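Local coordinates for FEZ-1 protein (Fluoribacter gormanii, PDB 5WCK) that probably hydrolyses the beta-lactam ring of antibiotics, as a monomeric subclass B3 metallo-beta-lactamase with two zinc ions in its active site, at residues Ser70-Asp75 with Val98-Ser103; Phe74-Gly79 with Gly213-Met218; Pro147-Gly152 with Ile172-Val177; Lys191-Tyr196 with Asn251-Glu256. The protein carries 2 engineered substitutions. All coordinates share one frame; numbering follows the deposited sequence.

Contact 1 (Ser70-Asp75 with Val98-Ser103); sequences SHAHFD and VSVILS. With ZN (zinc ion), chain D; ZN (zinc ion), chain C.
I101 leans its delta methyl against the methyl of A72, and the side chain can be followed outward to that point. CG1 lies beside the backbone N and anti to the carbonyl carbon (chi1 -64°), which turns this branch, and not CG2, to the metal-binding loop. I101 CG1 comes within 4.0 Å of A72 CB. A second bend (chi2 -54°) carries I101 CD1 closer, to 3.6 Å from A72 CB. V100 approaches the same methyl from the neighbouring helix position: its CG1 sits 3.7 Å from A72 CB and 3.5 Å from A72 O. A72 CB is therefore received between two aliphatic branches of helix 95-103, by van der Waals packing.

A72 belongs to the HXHXDH sequence that marks the metallo-beta-lactamase superfamily. It is the centre of an inverse gamma turn, whose H73 N to H71 O bond, at 3.1 Å, is weak. While A72 CB points toward the helix, the CB atoms of H71 and H73 point away from it. The imidazoles of these two residues serve the active site: H71 NE2 and H73 ND1 both bind the first zinc ion, each at 2.1 Å. D97, just ahead of the helical segment, accepts a hydrogen bond from A72 N through OD2, and I101 also packs on Y91 and V93 of strand 90-94.

Contact 2 (Phe74-Gly79 with Gly213-Met218); sequences FDHAAG and GSHAGM. With ZN (zinc ion), chain C.
D75 OD2 binds the second zinc ion at 2.0 Å, and H215 NE2, coming from the other segment, binds the same ion. The two atoms stand 3.0 Å apart as fellow ligands, without a hydrogen bond. H76 NE2 is the third protein ligand, at 2.1 Å, and a water that also binds the other zinc completes a four-ligand shell. D75 OD2 lies at the edge of the H215 ring, near its plane, with the carboxylate turned 39° from that plane. D75 chi1 of 57° folds CG between the backbone N and the carbonyl carbon, and this turns the carboxylate to the metal.

The rings of H76 and H215 meet obliquely with planes at 89°, and H215 CD2 lies in the H76 plane, 3.5 Å from H76 CE1. Backbone and side chain of S214 line the same imidazole: S214 O is at its edge, 3.4 Å from H76 CE1, and S214 CB packs at 3.6 Å from that carbon. Outside the segments, S214 OG is hydrogen-bonded to G173 O, and H215 ND1 to D24 OD1; the latter is a second-shell bond that fixes the rotation of the H215 ring. D75 OD1, the oxygen not bound to zinc, accepts a hydrogen bond from the bridging water. Held between two zinc ions and oriented by this carboxylate, the water would probably be acidified, consistent with the hydroxide nucleophile proposed for dinuclear metallo-beta-lactamases.

Contact 3 (Pro147-Gly152 with Ile172-Val177); sequences PGHTRG and IGSIGV. With ZN (zinc ion), chain D.
The imidazole of H149 meets its partners in two perpendicular directions: a serine over one face and a carbonyl oxygen at the edge. Above the face sits S174, whose CB is 3.9 Å from the ring centroid and only 17° off the ring normal, a CH-pi contact. At the edge, H149 ND1 donates to G176 O over 2.8 Å, with an N-H...O angle of 163°. The oxygen lies in the ring plane, although seen from the peptide the donor stands above the carbonyl plane, 35° out of it. With CG anti to the backbone N, the H149 side chain sets its ring under S174 and edge-on to G176 O, and presents NE2 to the first zinc ion, at 2.1 Å.

The backbones are joined by a water as well: it accepts from H149 N and donates to S174 O, each at 2.8 Å. Both segments are loops that follow strands of the five-stranded sheet, 139-145 and 165-172. H71 and H73 complete the protein ligands of this metal. Because ND1 gives its hydrogen to G176 O, NE2 is left as the donor to zinc. G176 O, itself also hydrogen-bonded to Y196 OH, thus acts as a second-shell group that orients the imidazole and probably strengthens its hold on the metal.

Contact 4 (Lys191-Tyr196 with Asn251-Glu256); sequences KIAEDY and NDFYTE
Two helices of the alpha-beta/beta-alpha metallo-beta-lactamase fold, 192-204 and 239-262, pack against each other here, and the contact is carried by A193, Y196 and F253. The packing is by van der Waals contact, mainly between apolar groups. F253 extends from its helix with CG anti to the backbone N (chi1 165°), which lays its ring across the first turn of the other helix. Over one face of that ring sits Y196 CB, 3.7 Å from the centroid and 27° off the normal, a CH-pi contact. The closest pair is Y196 CB with F253 CE1, at 3.4 Å.

The two aromatic rings themselves are tilted by 23°, but they are slid so far apart, with centroids separated by 5.1 Å, that they barely overlap; Y196 CB, with the near part of the tyrosine ring at CG and CD2, does the covering. From there the tyrosine ring runs away from F253 toward the active-site loops, where its OH is hydrogen-bonded to G176 O. Y196 thus ties the helix pair to a loop beside the first zinc site. F253 also touches K197 and I200, further along helix 192-204. At the ring's tip, F253 CZ meets the start of that helix, lying 3.9 Å from A193 O and 4.1 Å from A193 CB.

In the fold
Contacts 1, 2 and 3 surround the dinuclear zinc site, their centres about 12 Å apart, whereas contact 4 lies farther out, about 10 Å from contact 3 and about 21 Å from the other two, centre to centre. Contacts 1 and 2 share F74 and D75 on helix 74-77. Along the chain contact 1 closes before contact 3 opens, and contact 3 before contact 4; both segments of contact 3 fall between those of contact 2, whose segments alternate with those of contact 4. G173 O probably accepts hydrogen bonds from both H71 ND1 and S214 OG, so segment 172-177 links all three metal-site contacts. The site is built from loops following strands of both sheets and from helix 74-77; contact 4 packs helices 192-204 and 239-262 behind contact 3.

Contact 1 (Ser70-Asp75 with Val98-Ser103)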
loop_
_atom_site.group_PDB
_atom_site.type_symbol
_atom_site.label_atom_id
_atom_site.label_comp_id
_atom_site.label_asym_id
_atom_site.label_seq_id
_atom_site.Cartn_x
_atom_site.Cartn_y
_atom_site.Cartn_z
ATOM N N SER A 70 -0.010 -3.338 0.536
ATOM C CA SER A 70 1.124 -2.457 0.832
ATOM C C SER A 70 1.994 -3.046 1.952
ATOM O O SER A 70 3.206 -3.029 1.877
ATOM C CB SER A 70 0.656 -1.083 1.233
ATOM O OG SER A 70 0.087 -0.404 0.119
ATOM N N HIS A 71 1.349 -3.475 3.033
ATOM C CA HIS A 71 2.078 -4.073 4.142
ATOM C C HIS A 71 1.098 -4.807 5.065
ATOM O O HIS A 71 -0.098 -4.584 5.008
ATOM C CB HIS A 71 2.926 -3.030 4.891
ATOM C CG HIS A 71 2.187 -1.979 5.644
ATOM N ND1 HIS A 71 1.992 -0.686 5.150
ATOM C CD2 HIS A 71 1.639 -1.992 6.876
ATOM C CE1 HIS A 71 1.372 0.036 6.065
ATOM N NE2 HIS A 71 1.150 -0.732 7.138
ATOM N N ALA A 72 1.660 -5.672 5.918
ATOM C CA ALA A 72 0.876 -6.591 6.759
ATOM C C ALA A 72 0.485 -5.930 8.086
ATOM O O ALA A 72 1.005 -6.278 9.134
ATOM C CB ALA A 72 1.649 -7.875 6.984
ATOM N N HIS A 73 -0.444 -4.976 8.019
ATOM C CA HIS A 73 -1.184 -4.462 9.156
ATOM C C HIS A 73 -2.683 -4.574 8.852
ATOM O O HIS A 73 -3.107 -4.543 7.694
ATOM C CB HIS A 73 -0.802 -3.019 9.484
ATOM C CG HIS A 73 0.474 -2.866 10.233
ATOM N ND1 HIS A 73 1.221 -1.675 10.217
ATOM C CD2 HIS A 73 1.139 -3.722 11.046
ATOM C CE1 HIS A 73 2.274 -1.834 11.002
ATOM N NE2 HIS A 73 2.272 -3.078 11.489
ATOM N N PHE A 74 -3.479 -4.690 9.916
ATOM C CA PHE A 74 -4.922 -4.915 9.765
ATOM C C PHE A 74 -5.600 -3.870 8.871
ATOM O O PHE A 74 -6.566 -4.208 8.165
ATOM C CB PHE A 74 -5.621 -4.968 11.134
ATOM C CG PHE A 74 -5.752 -3.629 11.804
ATOM C CD1 PHE A 74 -4.720 -3.106 12.563
ATOM C CD2 PHE A 74 -6.888 -2.856 11.627
ATOM C CE1 PHE A 74 -4.818 -1.849 13.139
ATOM C CE2 PHE A 74 -6.988 -1.601 12.205
ATOM C CZ PHE A 74 -5.951 -1.094 12.956
ATOM N N ASP A 75 -5.139 -2.609 8.901
ATOM C CA ASP A 75 -5.817 -1.540 8.173
ATOM C C ASP A 75 -5.619 -1.685 6.658
ATOM O O ASP A 75 -6.354 -1.048 5.919
ATOM C CB ASP A 75 -5.428 -0.144 8.673
ATOM C CG ASP A 75 -3.951 0.198 8.646
ATOM O OD1 ASP A 75 -3.148 -0.709 8.915
ATOM O OD2 ASP A 75 -3.606 1.385 8.418
ATOM N N VAL A 98 4.956 -12.512 5.276
ATOM C CA VAL A 98 4.091 -13.698 5.140
ATOM C C VAL A 98 3.700 -14.229 6.521
ATOM O O VAL A 98 2.524 -14.558 6.738
ATOM C CB VAL A 98 4.751 -14.767 4.272
ATOM C CG1 VAL A 98 3.997 -16.101 4.365
ATOM C CG2 VAL A 98 4.845 -14.287 2.824
ATOM N N SER A 99 4.660 -14.274 7.463
ATOM C CA SER A 99 4.339 -14.815 8.792
ATOM C C SER A 99 3.170 -14.045 9.420
ATOM O O SER A 99 2.267 -14.623 10.049
ATOM C CB SER A 99 5.537 -14.804 9.698
ATOM O OG SER A 99 5.162 -15.196 11.005
ATOM N N VAL A 100 3.189 -12.713 9.307
ATOM C CA VAL A 100 2.114 -11.927 9.899
ATOM C C VAL A 100 0.768 -12.236 9.230
ATOM O O VAL A 100 -0.253 -12.341 9.909
ATOM C CB VAL A 100 2.437 -10.424 9.869
ATOM C CG1 VAL A 100 1.248 -9.591 10.245
ATOM C CG2 VAL A 100 3.617 -10.131 10.780
ATOM N N ILE A 101 0.758 -12.374 7.907
ATOM C CA ILE A 101 -0.484 -12.682 7.211
ATOM C C ILE A 101 -1.011 -14.067 7.640
ATOM O O ILE A 101 -2.195 -14.209 7.936
ATOM C CB ILE A 101 -0.286 -12.546 5.693
ATOM C CG1 ILE A 101 0.042 -11.096 5.301
ATOM C CG2 ILE A 101 -1.502 -13.069 4.937
ATOM C CD1 ILE A 101 -0.958 -10.081 5.786
ATOM N N LEU A 102 -0.141 -15.070 7.695
ATOM C CA LEU A 102 -0.583 -16.455 8.049
ATOM C C LEU A 102 -1.120 -16.494 9.492
ATOM O O LEU A 102 -2.067 -17.231 9.789
ATOM C CB LEU A 102 0.587 -17.433 7.901
ATOM C CG LEU A 102 1.158 -17.622 6.500
ATOM C CD1 LEU A 102 2.242 -18.686 6.508
ATOM C CD2 LEU A 102 0.094 -17.951 5.476
ATOM N N SER A 103 -0.529 -15.689 10.386
ATOM C CA SER A 103 -0.862 -15.700 11.809
ATOM C C SER A 103 -1.956 -14.673 12.138
ATOM O O SER A 103 -2.348 -14.521 13.307
ATOM C CB SER A 103 0.368 -15.478 12.650
ATOM O OG SER A 103 0.823 -14.132 12.565
HETATM ZN ZN ZN D . 0.964 0.021 9.076
HETATM ZN ZN ZN C . -1.784 2.010 7.719
HETATM O O HOH W 1 -0.803 0.890 9.074
#

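Contact 2 (Phe74-Gly79 with Gly213-Met218)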
loop_
_atom_site.group_PDB
_atom_site.type_symbol
_atom_site.label_atom_id
_atom_site.label_comp_id
_atom_site.label_asym_id
_atom_site.label_seq_id
_atom_site.Cartn_x
_atom_site.Cartn_y
_atom_site.Cartn_z
ATOM N N PHE A 74 -3.479 -4.690 9.916
ATOM C CA PHE A 74 -4.922 -4.915 9.765
ATOM C C PHE A 74 -5.600 -3.870 8.871
ATOM O O PHE A 74 -6.566 -4.208 8.165
ATOM C CB PHE A 74 -5.621 -4.968 11.134
ATOM C CG PHE A 74 -5.752 -3.629 11.804
ATOM C CD1 PHE A 74 -4.720 -3.106 12.563
ATOM C CD2 PHE A 74 -6.888 -2.856 11.627
ATOM C CE1 PHE A 74 -4.818 -1.849 13.139
ATOM C CE2 PHE A 74 -6.988 -1.601 12.205
ATOM C CZ PHE A 74 -5.951 -1.094 12.956
ATOM N N ASP A 75 -5.139 -2.609 8.901
ATOM C CA ASP A 75 -5.817 -1.540 8.173
ATOM C C ASP A 75 -5.619 -1.685 6.658
ATOM O O ASP A 75 -6.354 -1.048 5.919
ATOM C CB ASP A 75 -5.428 -0.144 8.673
ATOM C CG ASP A 75 -3.951 0.198 8.646
ATOM O OD1 ASP A 75 -3.148 -0.709 8.915
ATOM O OD2 ASP A 75 -3.606 1.385 8.418
ATOM N N HIS A 76 -4.632 -2.476 6.213
ATOM C CA HIS A 76 -4.419 -2.720 4.786
ATOM C C HIS A 76 -4.784 -4.137 4.355
ATOM O O HIS A 76 -5.032 -4.343 3.160
ATOM C CB HIS A 76 -2.972 -2.365 4.396
ATOM C CG HIS A 76 -2.627 -0.995 4.856
ATOM N ND1 HIS A 76 -3.173 0.130 4.284
ATOM C CD2 HIS A 76 -1.922 -0.562 5.923
ATOM C CE1 HIS A 76 -2.787 1.197 4.959
ATOM N NE2 HIS A 76 -1.992 0.821 5.942
ATOM N N ALA A 77 -4.834 -5.090 5.295
ATOM C CA ALA A 77 -4.873 -6.521 4.955
ATOM C C ALA A 77 -6.007 -7.292 5.650
ATOM O O ALA A 77 -6.140 -8.482 5.387
ATOM C CB ALA A 77 -3.554 -7.163 5.280
ATOM N N ALA A 78 -6.779 -6.671 6.544
ATOM C CA ALA A 78 -7.785 -7.462 7.322
ATOM C C ALA A 78 -8.841 -8.106 6.416
ATOM O O ALA A 78 -9.341 -9.199 6.730
ATOM C CB ALA A 78 -8.458 -6.595 8.341
ATOM N N GLY A 79 -9.182 -7.441 5.320
ATOM C CA GLY A 79 -10.251 -7.895 4.401
ATOM C C GLY A 79 -9.833 -9.011 3.453
ATOM O O GLY A 79 -10.648 -9.441 2.633
ATOM N N GLY A 213 -0.009 6.164 -2.194
ATOM C CA GLY A 213 0.350 5.589 -0.921
ATOM C C GLY A 213 -0.757 4.745 -0.335
ATOM O O GLY A 213 -1.858 4.649 -0.861
ATOM N N SER A 214 -0.402 4.057 0.740
ATOM C CA SER A 214 -1.350 3.169 1.447
ATOM C C SER A 214 -2.450 3.954 2.179
ATOM O O SER A 214 -3.505 3.383 2.465
ATOM C CB SER A 214 -0.601 2.260 2.344
ATOM O OG SER A 214 0.213 2.991 3.253
ATOM N N HIS A 215 -2.211 5.237 2.476
ATOM C CA HIS A 215 -3.187 6.112 3.076
ATOM C C HIS A 215 -3.356 7.370 2.214
ATOM O O HIS A 215 -2.376 7.968 1.750
ATOM C CB HIS A 215 -2.803 6.527 4.507
ATOM C CG HIS A 215 -2.846 5.431 5.509
ATOM N ND1 HIS A 215 -3.950 5.245 6.323
ATOM C CD2 HIS A 215 -1.978 4.451 5.820
ATOM C CE1 HIS A 215 -3.725 4.219 7.116
ATOM N NE2 HIS A 215 -2.530 3.708 6.839
ATOM N N ALA A 216 -4.616 7.772 2.056
ATOM C CA ALA A 216 -5.030 8.954 1.294
ATOM C C ALA A 216 -4.274 10.214 1.724
ATOM O O ALA A 216 -3.856 11.024 0.874
ATOM C CB ALA A 216 -6.515 9.151 1.461
ATOM N N GLY A 217 -4.069 10.379 3.035
ATOM C CA GLY A 217 -3.442 11.563 3.577
ATOM C C GLY A 217 -1.968 11.697 3.193
ATOM O O GLY A 217 -1.426 12.811 3.205
ATOM N N MET A 218 -1.312 10.602 2.806
ATOM C CA MET A 218 0.104 10.669 2.415
ATOM C C MET A 218 0.266 11.544 1.178
ATOM O O MET A 218 1.294 12.233 1.043
ATOM C CB MET A 218 0.656 9.269 2.093
ATOM C CG MET A 218 0.681 8.395 3.283
ATOM S SD MET A 218 1.090 6.705 2.770
ATOM C CE MET A 218 1.549 5.967 4.337
HETATM ZN ZN ZN C . -1.784 2.010 7.719
HETATM O O HOH W 1 -0.803 0.890 9.074
#

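Contact 3 (Pro147-Gly152 with Ile172-Val177)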
loop_
_atom_site.group_PDB
_atom_site.type_symbol
_atom_site.label_atom_id
_atom_site.label_comp_id
_atom_site.label_asym_id
_atom_site.label_seq_id
_atom_site.Cartn_x
_atom_site.Cartn_y
_atom_site.Cartn_z
ATOM N N PRO A 147 11.473 -1.879 3.881
ATOM C CA PRO A 147 11.129 -2.353 5.215
ATOM C C PRO A 147 11.347 -1.318 6.316
ATOM O O PRO A 147 11.927 -0.249 6.100
ATOM C CB PRO A 147 12.089 -3.535 5.371
ATOM C CG PRO A 147 13.334 -3.077 4.653
ATOM C CD PRO A 147 12.817 -2.304 3.462
ATOM N N GLY A 148 10.844 -1.673 7.493
ATOM C CA GLY A 148 10.936 -0.853 8.702
ATOM C C GLY A 148 9.581 -0.728 9.370
ATOM O O GLY A 148 9.369 -1.215 10.495
ATOM N N HIS A 149 8.627 -0.119 8.648
ATOM C CA HIS A 149 7.251 0.003 9.122
ATOM C C HIS A 149 6.658 -1.383 9.401
ATOM O O HIS A 149 5.964 -1.575 10.405
ATOM C CB HIS A 149 6.410 0.849 8.154
ATOM C CG HIS A 149 5.018 1.029 8.638
ATOM N ND1 HIS A 149 4.664 1.998 9.558
ATOM C CD2 HIS A 149 3.905 0.317 8.366
ATOM C CE1 HIS A 149 3.359 1.877 9.822
ATOM N NE2 HIS A 149 2.871 0.849 9.100
ATOM N N THR A 150 6.869 -2.305 8.460
ATOM C CA THR A 150 6.756 -3.737 8.693
ATOM C C THR A 150 7.988 -4.385 8.086
ATOM O O THR A 150 8.747 -3.761 7.346
ATOM C CB THR A 150 5.485 -4.364 8.098
ATOM O OG1 THR A 150 5.617 -4.369 6.676
ATOM C CG2 THR A 150 4.214 -3.682 8.534
ATOM N N ARG A 151 8.232 -5.644 8.451
ATOM C CA ARG A 151 9.434 -6.321 7.968
ATOM C C ARG A 151 9.411 -6.432 6.441
ATOM O O ARG A 151 10.470 -6.407 5.809
ATOM C CB ARG A 151 9.495 -7.735 8.544
ATOM C CG ARG A 151 9.602 -7.803 10.056
ATOM C CD ARG A 151 9.552 -9.259 10.480
ATOM N NE ARG A 151 9.669 -9.497 11.910
ATOM C CZ ARG A 151 10.800 -9.550 12.595
ATOM N NH1 ARG A 151 11.959 -9.291 12.001
ATOM N NH2 ARG A 151 10.747 -9.844 13.895
ATOM N N GLY A 152 8.208 -6.587 5.865
ATOM C CA GLY A 152 8.049 -6.814 4.432
ATOM C C GLY A 152 7.284 -5.722 3.705
ATOM O O GLY A 152 6.770 -5.976 2.620
ATOM N N ILE A 172 3.623 4.229 -2.241
ATOM C CA ILE A 172 4.512 4.140 -1.079
ATOM C C ILE A 172 3.830 3.267 -0.023
ATOM O O ILE A 172 2.685 3.521 0.378
ATOM C CB ILE A 172 4.883 5.540 -0.555
ATOM C CG1 ILE A 172 5.677 6.318 -1.610
ATOM C CG2 ILE A 172 5.655 5.428 0.746
ATOM C CD1 ILE A 172 6.036 7.741 -1.253
ATOM N N GLY A 173 4.497 2.200 0.392
ATOM C CA GLY A 173 3.876 1.243 1.334
ATOM C C GLY A 173 3.585 1.805 2.712
ATOM O O GLY A 173 2.556 1.442 3.279
ATOM N N SER A 174 4.570 2.560 3.199
ATOM C CA SER A 174 4.727 3.360 4.450
ATOM C C SER A 174 6.174 3.305 4.928
ATOM O O SER A 174 6.695 2.230 5.005
ATOM C CB SER A 174 3.893 2.962 5.653
ATOM O OG SER A 174 4.232 3.731 6.778
ATOM N N ILE A 175 6.714 4.457 5.326
ATOM C CA ILE A 175 8.021 4.521 6.053
ATOM C C ILE A 175 7.778 5.303 7.363
ATOM O O ILE A 175 8.682 5.918 7.867
ATOM C CB ILE A 175 9.222 5.027 5.240
ATOM C CG1 ILE A 175 8.929 6.362 4.573
ATOM C CG2 ILE A 175 9.648 3.980 4.237
ATOM C CD1 ILE A 175 10.196 7.075 4.228
ATOM N N GLY A 176 6.547 5.256 7.867
ATOM C CA GLY A 176 6.225 5.876 9.127
ATOM C C GLY A 176 6.726 5.065 10.307
ATOM O O GLY A 176 6.715 3.831 10.257
ATOM N N VAL A 177 7.152 5.762 11.358
ATOM C CA VAL A 177 7.501 5.129 12.620
ATOM C C VAL A 177 6.272 5.228 13.513
ATOM O O VAL A 177 5.902 6.341 13.901
ATOM C CB VAL A 177 8.713 5.787 13.295
ATOM C CG1 VAL A 177 9.068 5.107 14.613
ATOM C CG2 VAL A 177 9.906 5.838 12.369
HETATM ZN ZN ZN D . 0.964 0.021 9.076
HETATM O O HOH W 2 8.853 0.753 5.945
HETATM O O HOH W 1 -0.803 0.890 9.074
#

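Contact 4 (Lys191-Tyr196 with Asn251-Glu256)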
loop_
_atom_site.group_PDB
_atom_site.type_symbol
_atom_site.label_atom_id
_atom_site.label_comp_id
_atom_site.label_asym_id
_atom_site.label_seq_id
_atom_site.Cartn_x
_atom_site.Cartn_y
_atom_site.Cartn_z
ATOM N N LYS A 191 17.072 -5.311 13.254
ATOM C CA LYS A 191 17.510 -4.520 12.076
ATOM C C LYS A 191 16.483 -3.435 11.714
ATOM O O LYS A 191 16.578 -2.842 10.624
ATOM C CB LYS A 191 17.739 -5.448 10.884
ATOM C CG LYS A 191 18.940 -6.370 11.063
ATOM C CD LYS A 191 19.312 -7.166 9.847
ATOM C CE LYS A 191 20.582 -7.957 10.086
ATOM N NZ LYS A 191 20.931 -8.791 8.911
ATOM N N ILE A 192 15.517 -3.150 12.594
ATOM C CA ILE A 192 14.455 -2.185 12.262
ATOM C C ILE A 192 15.055 -0.863 11.753
ATOM O O ILE A 192 14.585 -0.369 10.723
ATOM C CB ILE A 192 13.472 -1.961 13.434
ATOM C CG1 ILE A 192 12.312 -1.038 13.026
ATOM C CG2 ILE A 192 14.167 -1.495 14.709
ATOM C CD1 ILE A 192 11.219 -0.958 14.044
ATOM N N ALA A 193 16.011 -0.264 12.471
ATOM C CA ALA A 193 16.552 1.053 12.062
ATOM C C ALA A 193 17.362 0.915 10.758
ATOM O O ALA A 193 17.258 1.757 9.860
ATOM C CB ALA A 193 17.363 1.684 13.174
ATOM N N GLU A 194 18.129 -0.169 10.606
ATOM C CA GLU A 194 18.887 -0.387 9.371
ATOM C C GLU A 194 17.920 -0.501 8.185
ATOM O O GLU A 194 18.205 -0.017 7.077
ATOM C CB GLU A 194 19.754 -1.636 9.506
ATOM C CG GLU A 194 20.794 -1.513 10.611
ATOM C CD GLU A 194 21.559 -2.807 10.846
ATOM O OE1 GLU A 194 22.007 -3.399 9.843
ATOM O OE2 GLU A 194 21.681 -3.235 12.021
ATOM N N ASP A 195 16.771 -1.138 8.429
ATOM C CA ASP A 195 15.741 -1.340 7.415
ATOM C C ASP A 195 15.125 0.000 6.980
ATOM O O ASP A 195 15.005 0.261 5.775
ATOM C CB ASP A 195 14.694 -2.345 7.908
ATOM C CG ASP A 195 15.087 -3.798 7.661
ATOM O OD1 ASP A 195 16.239 -4.066 7.208
ATOM O OD2 ASP A 195 14.237 -4.671 7.922
ATOM N N TYR A 196 14.736 0.840 7.940
ATOM C CA TYR A 196 14.220 2.182 7.606
ATOM C C TYR A 196 15.265 2.952 6.785
ATOM O O TYR A 196 14.905 3.658 5.817
ATOM C CB TYR A 196 13.869 2.980 8.866
ATOM C CG TYR A 196 12.497 2.741 9.446
ATOM C CD1 TYR A 196 11.380 3.363 8.915
ATOM C CD2 TYR A 196 12.313 1.986 10.593
ATOM C CE1 TYR A 196 10.115 3.214 9.472
ATOM C CE2 TYR A 196 11.051 1.779 11.137
ATOM C CZ TYR A 196 9.948 2.422 10.591
ATOM O OH TYR A 196 8.699 2.276 11.146
ATOM N N ASN A 251 13.265 12.605 7.288
ATOM C CA ASN A 251 13.593 13.501 8.377
ATOM C C ASN A 251 12.844 13.065 9.649
ATOM O O ASN A 251 13.424 13.068 10.733
ATOM C CB ASN A 251 13.314 14.952 7.982
ATOM C CG ASN A 251 14.371 15.492 7.037
ATOM O OD1 ASN A 251 15.510 15.027 7.053
ATOM N ND2 ASN A 251 14.002 16.452 6.199
ATOM N N ASP A 252 11.562 12.684 9.527
ATOM C CA ASP A 252 10.752 12.216 10.665
ATOM C C ASP A 252 11.413 10.992 11.323
ATOM O O ASP A 252 11.425 10.868 12.555
ATOM C CB ASP A 252 9.324 11.870 10.245
ATOM C CG ASP A 252 8.463 13.054 9.825
ATOM O OD1 ASP A 252 8.872 14.207 10.099
ATOM O OD2 ASP A 252 7.379 12.814 9.187
ATOM N N PHE A 253 11.949 10.083 10.508
ATOM C CA PHE A 253 12.602 8.900 11.022
ATOM C C PHE A 253 13.820 9.316 11.857
ATOM O O PHE A 253 13.996 8.843 12.997
ATOM C CB PHE A 253 13.006 7.921 9.912
ATOM C CG PHE A 253 13.982 6.882 10.396
ATOM C CD1 PHE A 253 13.552 5.768 11.099
ATOM C CD2 PHE A 253 15.345 7.042 10.213
ATOM C CE1 PHE A 253 14.458 4.856 11.602
ATOM C CE2 PHE A 253 16.253 6.120 10.699
ATOM C CZ PHE A 253 15.808 5.029 11.395
ATOM N N TYR A 254 14.662 10.197 11.309
ATOM C CA TYR A 254 15.861 10.636 12.020
ATOM C C TYR A 254 15.520 11.482 13.247
ATOM O O TYR A 254 16.245 11.443 14.245
ATOM C CB TYR A 254 16.859 11.312 11.083
ATOM C CG TYR A 254 17.748 10.325 10.373
ATOM C CD1 TYR A 254 18.905 9.854 10.969
ATOM C CD2 TYR A 254 17.393 9.789 9.151
ATOM C CE1 TYR A 254 19.707 8.919 10.348
ATOM C CE2 TYR A 254 18.176 8.854 8.516
ATOM C CZ TYR A 254 19.338 8.418 9.116
ATOM O OH TYR A 254 20.099 7.503 8.474
ATOM N N THR A 255 14.421 12.233 13.195
ATOM C CA THR A 255 13.947 12.962 14.358
ATOM C C THR A 255 13.583 11.981 15.488
ATOM O O THR A 255 13.887 12.242 16.676
ATOM C CB THR A 255 12.767 13.875 14.007
ATOM O OG1 THR A 255 13.278 14.877 13.127
ATOM C CG2 THR A 255 12.164 14.525 15.239
ATOM N N GLU A 256 12.891 10.898 15.144
ATOM C CA GLU A 256 12.464 9.909 16.146
ATOM C C GLU A 256 13.689 9.150 16.671
ATOM O O GLU A 256 13.785 8.855 17.854
ATOM C CB GLU A 256 11.407 8.958 15.588
ATOM C CG GLU A 256 10.909 7.956 16.591
ATOM C CD GLU A 256 10.251 8.498 17.860
ATOM O OE1 GLU A 256 10.188 7.718 18.850
ATOM O OE2 GLU A 256 9.782 9.678 17.855
#